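Local coordinates for inositol monophosphatase family protein (Staphylococcus aureus subsp. aureus MSSA476, PDB 4I3Y) that probably hydrolyses inositol monophosphates to inositol and phosphate with the help of magnesium, a reaction that lithium inhibits in this enzyme family, at residues 161-166 with 176-181; 13-18 with 66-71. One frame throughout, in Å; residues are numbered along the deposited sequence.

Contact 1 (161-166 with 176-181)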
loop_
_atom_site.group_PDB
_atom_site.type_symbol
_atom_site.label_atom_id
_atom_site.label_comp_id
_atom_site.label_asym_id
_atom_site.label_seq_id
_atom_site.Cartn_x
_atom_site.Cartn_y
_atom_site.Cartn_z
ATOM N N ALA A 161 -11.241 9.383 8.362
ATOM C CA ALA A 161 -11.023 8.218 7.481
ATOM C C ALA A 161 -9.940 8.475 6.461
ATOM O O ALA A 161 -9.750 9.617 6.053
ATOM C CB ALA A 161 -12.322 7.834 6.777
ATOM N N ILE A 162 -9.246 7.404 6.052
ATOM C CA ILE A 162 -8.221 7.529 5.020
ATOM C C ILE A 162 -8.909 7.457 3.675
ATOM O O ILE A 162 -9.783 6.648 3.492
ATOM C CB ILE A 162 -7.131 6.412 5.140
ATOM C CG1 ILE A 162 -6.332 6.630 6.436
ATOM C CG2 ILE A 162 -6.244 6.358 3.897
ATOM C CD1 ILE A 162 -5.433 5.453 6.796
ATOM N N ILE A 163 -8.549 8.310 2.730
ATOM C CA ILE A 163 -9.123 8.089 1.396
ATOM C C ILE A 163 -8.090 7.829 0.363
ATOM O O ILE A 163 -6.911 8.146 0.557
ATOM C CB ILE A 163 -10.015 9.219 0.873
ATOM C CG1 ILE A 163 -9.308 10.562 0.860
ATOM C CG2 ILE A 163 -11.307 9.269 1.660
ATOM C CD1 ILE A 163 -10.267 11.518 0.147
ATOM N N SER A 164 -8.549 7.266 -0.750
ATOM C CA SER A 164 -7.671 6.798 -1.789
ATOM C C SER A 164 -8.238 7.166 -3.158
ATOM O O SER A 164 -9.463 7.018 -3.432
ATOM C CB SER A 164 -7.581 5.273 -1.618
ATOM O OG SER A 164 -7.317 4.579 -2.807
ATOM N N PHE A 165 -7.362 7.644 -4.037
ATOM C CA PHE A 165 -7.773 8.043 -5.378
ATOM C C PHE A 165 -6.502 8.385 -6.122
ATOM O O PHE A 165 -5.422 8.540 -5.484
ATOM C CB PHE A 165 -8.745 9.258 -5.355
ATOM C CG PHE A 165 -8.177 10.496 -4.675
ATOM C CD1 PHE A 165 -7.456 11.448 -5.406
ATOM C CD2 PHE A 165 -8.400 10.726 -3.324
ATOM C CE1 PHE A 165 -6.928 12.584 -4.789
ATOM C CE2 PHE A 165 -7.877 11.863 -2.691
ATOM C CZ PHE A 165 -7.115 12.773 -3.425
ATOM N N ASN A 166 -6.619 8.461 -7.454
ATOM C CA ASN A 166 -5.492 8.829 -8.329
ATOM C C ASN A 166 -5.471 10.354 -8.388
ATOM O O ASN A 166 -6.320 10.996 -9.027
ATOM C CB ASN A 166 -5.637 8.180 -9.714
ATOM C CG ASN A 166 -4.508 8.556 -10.678
ATOM O OD1 ASN A 166 -3.618 9.338 -10.359
ATOM N ND2 ASN A 166 -4.544 7.981 -11.865
ATOM N N GLN A 176 -6.752 18.942 -3.345
ATOM C CA GLN A 176 -6.546 19.645 -2.062
ATOM C C GLN A 176 -7.787 19.538 -1.141
ATOM O O GLN A 176 -7.672 19.238 0.079
ATOM C CB GLN A 176 -6.077 21.085 -2.313
ATOM C CG GLN A 176 -5.593 21.848 -1.048
ATOM C CD GLN A 176 -4.364 21.241 -0.384
ATOM O OE1 GLN A 176 -4.462 20.676 0.702
ATOM N NE2 GLN A 176 -3.223 21.348 -1.012
ATOM N N ASP A 177 -8.985 19.689 -1.701
ATOM C CA ASP A 177 -10.177 19.647 -0.866
ATOM C C ASP A 177 -10.380 18.269 -0.258
ATOM O O ASP A 177 -10.849 18.167 0.899
ATOM C CB ASP A 177 -11.444 20.112 -1.582
ATOM C CG ASP A 177 -11.373 21.580 -1.996
ATOM O OD1 ASP A 177 -10.618 22.341 -1.337
ATOM O OD2 ASP A 177 -12.057 21.951 -3.006
ATOM N N LEU A 178 -10.028 17.223 -1.015
ATOM C CA LEU A 178 -10.157 15.838 -0.520
ATOM C C LEU A 178 -9.124 15.583 0.592
ATOM O O LEU A 178 -9.449 14.975 1.629
ATOM C CB LEU A 178 -9.970 14.858 -1.695
ATOM C CG LEU A 178 -11.071 14.851 -2.778
ATOM C CD1 LEU A 178 -10.623 14.118 -4.040
ATOM C CD2 LEU A 178 -12.293 14.166 -2.212
ATOM N N PHE A 179 -7.869 15.988 0.366
ATOM C CA PHE A 179 -6.833 16.043 1.445
ATOM C C PHE A 179 -7.325 16.724 2.743
ATOM O O PHE A 179 -7.266 16.148 3.834
ATOM C CB PHE A 179 -5.598 16.811 0.958
ATOM C CG PHE A 179 -4.728 16.073 -0.097
ATOM C CD1 PHE A 179 -4.920 14.755 -0.415
ATOM C CD2 PHE A 179 -3.676 16.754 -0.709
ATOM C CE1 PHE A 179 -4.134 14.115 -1.366
ATOM C CE2 PHE A 179 -2.858 16.143 -1.637
ATOM C CZ PHE A 179 -3.083 14.787 -1.977
ATOM N N ASP A 180 -7.774 17.980 2.652
ATOM C CA ASP A 180 -8.222 18.719 3.854
ATOM C C ASP A 180 -9.392 18.068 4.611
ATOM O O ASP A 180 -9.426 18.127 5.828
ATOM C CB ASP A 180 -8.637 20.167 3.524
ATOM C CG ASP A 180 -7.519 20.979 2.882
ATOM O OD1 ASP A 180 -6.335 20.609 3.038
ATOM O OD2 ASP A 180 -7.838 21.977 2.181
ATOM N N ALA A 181 -10.355 17.484 3.901
ATOM C CA ALA A 181 -11.546 16.953 4.551
ATOM C C ALA A 181 -11.401 15.522 5.085
ATOM O O ALA A 181 -12.257 15.082 5.811
ATOM C CB ALA A 181 -12.717 17.008 3.608
#
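Strand 162-164, helix 172-181 and strand 184-185 form a beta-alpha-beta unit of the inositol monophosphatase fold, and here residues 161-166 receive the helix through Ile163 and Phe165, which meet Leu178. The approach is closest at Ile163 and Leu178, whose CA atoms lie 8.0 Å apart; the side chains that meet are all apolar, and no hydrogen bond crosses. Leu178 does most of the work. Leu178 CD1 sits over one face of the Phe165 ring, 3.9 Å from the centroid and 15° off the normal, a CH-pi contact displaced slightly toward the rim. Leu178 CB meets Phe165 CE2 at 3.8 Å. It also takes the end of Ile163, whose CD1 comes within 3.8 Å of Leu178 CB; these two side chains cross at about a right angle. Ile163 reaches that far because CG1 stands between the backbone N and the carbonyl carbon (chi1 56°) and the chain then extends to CD1. Phe165 has nearly the same first torsion (58°), which lays its ring beneath Leu178 CD1.

Tyr185, in the second strand of the unit, meets both Phe165 and Phe179 edge-to-face, and its hydroxyl is hydrogen-bonded to Phe165 O. Helix 254-262 packs on Leu178 through Ile260 and Leu261, while Gln168 of the second subunit packs on Phe179. The CB of Phe179 starts out away from the strand, yet its ring swings back to bring CE1 within 3.9 Å of Phe165 CZ.

Contact 2 (13-18 with 66-71)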
loop_
_atom_site.group_PDB
_atom_site.type_symbol
_atom_site.label_atom_id
_atom_site.label_comp_id
_atom_site.label_asym_id
_atom_site.label_seq_id
_atom_site.Cartn_x
_atom_site.Cartn_y
_atom_site.Cartn_z
ATOM N N GLN A 13 -22.968 -22.536 -4.652
ATOM C CA GLN A 13 -21.809 -23.078 -3.940
ATOM C C GLN A 13 -21.004 -24.003 -4.770
ATOM O O GLN A 13 -19.740 -23.983 -4.690
ATOM C CB GLN A 13 -22.100 -23.603 -2.487
ATOM C CG GLN A 13 -23.535 -23.636 -2.014
ATOM C CD GLN A 13 -24.336 -22.323 -2.036
ATOM O OE1 GLN A 13 -23.938 -21.265 -1.486
ATOM N NE2 GLN A 13 -25.507 -22.412 -2.628
ATOM N N GLN A 14 -21.663 -24.776 -5.638
ATOM C CA GLN A 14 -20.861 -25.580 -6.591
ATOM C C GLN A 14 -20.092 -24.727 -7.581
ATOM O O GLN A 14 -18.952 -25.027 -7.968
ATOM C CB GLN A 14 -21.732 -26.534 -7.393
ATOM C CG GLN A 14 -22.365 -27.603 -6.515
ATOM C CD GLN A 14 -23.320 -28.472 -7.313
ATOM O OE1 GLN A 14 -23.205 -29.700 -7.274
ATOM N NE2 GLN A 14 -24.251 -27.861 -8.030
ATOM N N ILE A 15 -20.717 -23.662 -8.021
ATOM C CA ILE A 15 -19.954 -22.780 -8.899
ATOM C C ILE A 15 -18.794 -22.157 -8.076
ATOM O O ILE A 15 -17.634 -22.141 -8.520
ATOM C CB ILE A 15 -20.842 -21.708 -9.550
ATOM C CG1 ILE A 15 -22.085 -22.364 -10.274
ATOM C CG2 ILE A 15 -19.956 -20.830 -10.429
ATOM C CD1 ILE A 15 -23.169 -21.377 -10.763
ATOM N N ASP A 16 -19.119 -21.641 -6.896
ATOM C CA ASP A 16 -18.053 -21.025 -6.068
ATOM C C ASP A 16 -16.881 -21.974 -5.848
ATOM O O ASP A 16 -15.688 -21.569 -5.956
ATOM C CB ASP A 16 -18.603 -20.526 -4.736
ATOM C CG ASP A 16 -17.563 -19.813 -3.923
ATOM O OD1 ASP A 16 -16.972 -18.805 -4.395
ATOM O OD2 ASP A 16 -17.335 -20.272 -2.801
ATOM N N LYS A 17 -17.209 -23.250 -5.546
ATOM C CA LYS A 17 -16.200 -24.282 -5.373
ATOM C C LYS A 17 -15.308 -24.408 -6.611
ATOM O O LYS A 17 -14.048 -24.417 -6.493
ATOM C CB LYS A 17 -16.858 -25.633 -5.049
ATOM C CG LYS A 17 -15.863 -26.793 -5.025
ATOM C CD LYS A 17 -16.339 -27.865 -4.049
ATOM C CE LYS A 17 -15.630 -29.202 -4.229
ATOM N NZ LYS A 17 -14.782 -29.448 -3.030
ATOM N N LEU A 18 -15.919 -24.469 -7.804
ATOM C CA LEU A 18 -15.081 -24.495 -9.059
ATOM C C LEU A 18 -14.153 -23.256 -9.207
ATOM O O LEU A 18 -12.989 -23.377 -9.602
ATOM C CB LEU A 18 -15.918 -24.607 -10.310
ATOM C CG LEU A 18 -16.226 -25.921 -11.044
ATOM C CD1 LEU A 18 -15.663 -27.119 -10.324
ATOM C CD2 LEU A 18 -17.713 -26.043 -11.425
ATOM N N THR A 66 -15.011 -25.100 -20.772
ATOM C CA THR A 66 -14.916 -26.472 -20.414
ATOM C C THR A 66 -15.844 -26.779 -19.241
ATOM O O THR A 66 -16.126 -27.935 -18.984
ATOM C CB THR A 66 -13.395 -26.613 -20.255
ATOM O OG1 THR A 66 -12.896 -27.363 -21.356
ATOM C CG2 THR A 66 -12.913 -27.076 -18.978
ATOM N N TYR A 67 -16.392 -25.758 -18.567
ATOM C CA TYR A 67 -17.316 -25.994 -17.441
ATOM C C TYR A 67 -18.654 -25.376 -17.576
ATOM O O TYR A 67 -19.590 -25.830 -16.923
ATOM C CB TYR A 67 -16.782 -25.418 -16.126
ATOM C CG TYR A 67 -15.520 -26.030 -15.805
ATOM C CD1 TYR A 67 -15.425 -26.946 -14.793
ATOM C CD2 TYR A 67 -14.434 -25.769 -16.550
ATOM C CE1 TYR A 67 -14.268 -27.534 -14.548
ATOM C CE2 TYR A 67 -13.279 -26.360 -16.306
ATOM C CZ TYR A 67 -13.234 -27.253 -15.314
ATOM O OH TYR A 67 -12.071 -27.874 -15.058
ATOM N N PHE A 68 -18.725 -24.263 -18.312
ATOM C CA PHE A 68 -19.929 -23.422 -18.371
ATOM C C PHE A 68 -19.984 -22.850 -19.787
ATOM O O PHE A 68 -19.888 -21.615 -19.980
ATOM C CB PHE A 68 -19.784 -22.263 -17.418
ATOM C CG PHE A 68 -19.604 -22.648 -15.986
ATOM C CD1 PHE A 68 -20.683 -23.062 -15.234
ATOM C CD2 PHE A 68 -18.378 -22.504 -15.371
ATOM C CE1 PHE A 68 -20.536 -23.360 -13.893
ATOM C CE2 PHE A 68 -18.228 -22.807 -14.023
ATOM C CZ PHE A 68 -19.303 -23.243 -13.275
ATOM N N PRO A 69 -20.164 -23.742 -20.790
ATOM C CA PRO A 69 -19.799 -23.369 -22.157
ATOM C C PRO A 69 -20.820 -22.408 -22.759
ATOM O O PRO A 69 -20.526 -21.823 -23.789
ATOM C CB PRO A 69 -19.783 -24.720 -22.897
ATOM C CG PRO A 69 -20.428 -25.726 -21.936
ATOM C CD PRO A 69 -21.034 -24.938 -20.800
ATOM N N GLU A 70 -21.982 -22.246 -22.099
ATOM C CA GLU A 70 -22.985 -21.214 -22.447
ATOM C C GLU A 70 -22.527 -19.854 -21.962
ATOM O O GLU A 70 -23.028 -18.828 -22.419
ATOM C CB GLU A 70 -24.348 -21.452 -21.751
ATOM C CG GLU A 70 -24.995 -22.791 -22.001
ATOM C CD GLU A 70 -24.998 -23.126 -23.475
ATOM O OE1 GLU A 70 -24.204 -24.008 -23.880
ATOM O OE2 GLU A 70 -25.769 -22.482 -24.229
ATOM N N HIS A 71 -21.651 -19.846 -20.966
ATOM C CA HIS A 71 -21.373 -18.602 -20.224
ATOM C C HIS A 71 -20.554 -17.639 -21.106
ATOM O O HIS A 71 -19.707 -18.068 -21.854
ATOM C CB HIS A 71 -20.713 -18.910 -18.864
ATOM C CG HIS A 71 -21.653 -19.509 -17.870
ATOM N ND1 HIS A 71 -21.596 -19.237 -16.516
ATOM C CD2 HIS A 71 -22.692 -20.361 -18.036
ATOM C CE1 HIS A 71 -22.575 -19.870 -15.898
ATOM N NE2 HIS A 71 -23.249 -20.568 -16.793
#
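The backbones keep well apart, with CA atoms 8.8 Å apart for Leu18 and Tyr67 and 9.5 Å for Ile15 and Phe68, as the early turns of helix 12-35 pass the place where helix 51-67 ends. This is apolar packing of the N-terminal helix pair on the large mixed sheet of the layered alpha/beta inositol monophosphatase fold. Phe68, the first residue to leave helical geometry, opens a type I beta turn closed by the bond from His71 N to Phe68 O. Phe68 CZ, the far end of the ring, is met obliquely by Leu18 CD2 at 3.7 Å and, one helical turn earlier, by Ile15 CG2 at 3.8 Å. Both Ile15 branches bear on the ring, CG2 being anti to the backbone N and CG1 beside it (chi1 -53°). Leu18 CG lies 4.0 Å from Tyr67 CD1. Within the turn, Phe68 CB lies over one face of the His71 imidazole.

Phe63 of helix 51-67 touches Leu18 and Phe68 and stacks on Tyr67. Asp16 ties helix 12-35 to the sheet through Lys136 and Tyr125, while His71 leads into strand 72-75, outermost in this chain's sheet, and its ND1 is hydrogen-bonded to Trp91 NE1 on strand 89-97.

Overall arrangement
From the N terminus, helix 12-35 runs out, the short strands 39-41 and 48-50 pair, and helix 51-67 returns; contact 2 closes this excursion by bringing residues 66-71 back to residues 13-18, just before the chain enters the seven-stranded sheet. Only after that sheet is complete does contact 1 open, at strand 162-164 of the five-stranded sheet, and it closes a much shorter loop with helix 172-181. The two are in series, neither enclosing nor crossing the other. Their centres lie about 40 Å apart on opposite sides of the chain's centre: contact 2 joins the paired helices beside the larger sheet, contact 1 a helix to the smaller sheet.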